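Local atomic coordinates of Cj0977 (Campylobacter jejuni, PDB entry 3BNV), a protein that is a hot-dog-fold virulence factor under sigma28 control, not part of the flagellum itself, whose biochemical function is unknown. Residues A[80-85]-A[121-126]. Numbering follows the deposited sequence.
Sequences ASINKE and RDVKVV
Ile82, in the last turn of helix 67-82, and Val123, on strand 120-129, make the apolar part of this contact, with Ile82 CD1 4.2 Å from Val123 CG2. With CG1 of Ile82 anti to the carbonyl carbon (chi1 -60°), the branch heads for the strand, and chi2 sets where its CD1 methyl ends. Ile82 CD1 also rests over one face of the Arg121 guanidinium, displaced toward its rim and 3.9 Å from Arg121 NH1, while the two side chains run at a slant to one another. The Arg121 chain, leaving the strand toward the helix, bends at chi2 and chi3, which keeps the guanidinium close to Ile82. NH2 of Arg121 is held by other parts of the chain, through hydrogen bonds to Asn45 OD1 and to the carbonyl of Leu113, which should limit the rotation of the group.

Ser81 brings a hydroxyl against Val123. Ser81 OG lies against both methyls of Val123, 3.6 Å from Val123 CG1 and 3.7 Å from Val123 CG2, in van der Waals contact. The buried hydroxyl is satisfied within its own helix by the carbonyl of Ala78, one turn back. No hydrogen bond joins the two segments, whose CA atoms stay 7.8 Å apart at Ser81 and Val123, leaving side chains to bridge the gap.

Neighbouring strand 105-112 widens the patch, Ala110 touching Ser81 and Val123, and Ala112 touching Ile82 and Arg121. Asn83, the first residue to depart from helical geometry, has positive phi, and the chain then runs on to strand 87-96. Here the C-terminal end of the long central helix packs on the antiparallel sheet that curls around it, the "sausage in its bun" of the hot-dog fold.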
loop_
_atom_site.group_PDB
_atom_site.type_symbol
_atom_site.label_atom_id
_atom_site.label_comp_id
_atom_site.label_asym_id
_atom_site.label_seq_id
_atom_site.Cartn_x
_atom_site.Cartn_y
_atom_site.Cartn_z
ATOM N N ALA A 80 6.811 10.589 6.840
ATOM C CA ALA A 80 6.940 12.029 7.012
ATOM C C ALA A 80 7.046 12.432 8.483
ATOM O O ALA A 80 7.641 13.453 8.803
ATOM C CB ALA A 80 5.822 12.730 6.364
ATOM N N SER A 81 6.483 11.625 9.373
ATOM C CA SER A 81 6.515 11.918 10.803
ATOM C C SER A 81 7.912 11.793 11.385
ATOM O O SER A 81 8.190 12.346 12.427
ATOM C CB SER A 81 5.584 10.981 11.566
ATOM O OG SER A 81 6.124 9.675 11.606
ATOM N N ILE A 82 8.774 11.029 10.724
ATOM C CA ILE A 82 10.163 10.875 11.133
ATOM C C ILE A 82 11.052 11.802 10.317
ATOM O O ILE A 82 12.011 12.357 10.820
ATOM C CB ILE A 82 10.633 9.443 10.852
ATOM C CG1 ILE A 82 9.761 8.476 11.642
ATOM C CG2 ILE A 82 12.143 9.285 11.184
ATOM C CD1 ILE A 82 9.479 8.987 13.039
ATOM N N ASN A 83 10.735 11.942 9.035
ATOM C CA ASN A 83 11.418 12.882 8.144
ATOM C C ASN A 83 12.935 12.726 8.043
ATOM O O ASN A 83 13.677 13.699 8.132
ATOM C CB ASN A 83 11.108 14.340 8.502
ATOM C CG ASN A 83 11.410 15.281 7.351
ATOM O OD1 ASN A 83 11.450 14.856 6.202
ATOM N ND2 ASN A 83 11.611 16.548 7.646
ATOM N N LYS A 84 13.392 11.507 7.849
ATOM C CA LYS A 84 14.800 11.269 7.611
ATOM C C LYS A 84 15.037 11.082 6.122
ATOM O O LYS A 84 14.188 10.555 5.410
ATOM C CB LYS A 84 15.252 10.026 8.360
ATOM C CG LYS A 84 15.300 10.215 9.856
ATOM C CD LYS A 84 16.620 10.775 10.309
ATOM C CE LYS A 84 16.591 11.184 11.758
ATOM N NZ LYS A 84 17.916 11.755 12.124
ATOM N N GLU A 85 16.191 11.513 5.640
ATOM C CA GLU A 85 16.442 11.428 4.219
ATOM C C GLU A 85 16.489 9.987 3.747
ATOM O O GLU A 85 16.030 9.676 2.668
ATOM C CB GLU A 85 17.735 12.131 3.841
ATOM C CG GLU A 85 18.002 12.087 2.353
ATOM C CD GLU A 85 19.142 12.962 1.962
ATOM O OE1 GLU A 85 19.259 13.283 0.754
ATOM O OE2 GLU A 85 19.918 13.331 2.875
ATOM N N ARG A 121 11.769 3.102 14.601
ATOM C CA ARG A 121 10.682 3.874 15.196
ATOM C C ARG A 121 9.320 3.262 14.895
ATOM O O ARG A 121 9.073 2.790 13.765
ATOM C CB ARG A 121 10.672 5.274 14.598
ATOM C CG ARG A 121 12.008 5.916 14.430
ATOM C CD ARG A 121 12.555 6.392 15.772
ATOM N NE ARG A 121 11.526 7.052 16.558
ATOM C CZ ARG A 121 11.348 8.368 16.610
ATOM N NH1 ARG A 121 12.132 9.184 15.929
ATOM N NH2 ARG A 121 10.387 8.873 17.361
ATOM N N ASP A 122 8.430 3.305 15.892
ATOM C CA ASP A 122 7.027 2.866 15.716
ATOM C C ASP A 122 6.142 4.093 15.508
ATOM O O ASP A 122 6.208 5.045 16.266
ATOM C CB ASP A 122 6.551 2.063 16.949
ATOM C CG ASP A 122 7.444 0.852 17.245
ATOM O OD1 ASP A 122 8.047 0.306 16.293
ATOM O OD2 ASP A 122 7.554 0.437 18.428
ATOM N N VAL A 123 5.311 4.064 14.487
ATOM C CA VAL A 123 4.467 5.204 14.166
ATOM C C VAL A 123 2.998 4.809 14.145
ATOM O O VAL A 123 2.609 3.841 13.495
ATOM C CB VAL A 123 4.861 5.780 12.801
ATOM C CG1 VAL A 123 3.939 6.958 12.417
ATOM C CG2 VAL A 123 6.327 6.196 12.813
ATOM N N LYS A 124 2.184 5.561 14.871
ATOM C CA LYS A 124 0.757 5.280 14.957
ATOM C C LYS A 124 0.068 6.160 13.902
ATOM O O LYS A 124 0.247 7.383 13.889
ATOM C CB LYS A 124 0.287 5.582 16.385
ATOM C CG LYS A 124 -0.623 4.554 16.991
ATOM C CD LYS A 124 -1.866 4.334 16.078
ATOM C CE LYS A 124 -2.898 3.336 16.677
ATOM N NZ LYS A 124 -2.645 1.910 16.262
ATOM N N VAL A 125 -0.649 5.539 12.973
ATOM C CA VAL A 125 -1.355 6.280 11.932
ATOM C C VAL A 125 -2.867 6.046 12.036
ATOM O O VAL A 125 -3.316 4.930 12.319
ATOM C CB VAL A 125 -0.923 5.844 10.526
ATOM C CG1 VAL A 125 -1.441 6.823 9.482
ATOM C CG2 VAL A 125 0.602 5.708 10.435
ATOM N N VAL A 126 -3.642 7.092 11.789
ATOM C CA VAL A 126 -5.081 7.018 11.919
ATOM C C VAL A 126 -5.656 7.747 10.711
ATOM O O VAL A 126 -5.116 8.773 10.314
ATOM C CB VAL A 126 -5.535 7.716 13.209
ATOM C CG1 VAL A 126 -5.953 9.113 12.916
ATOM C CG2 VAL A 126 -6.670 7.007 13.813
#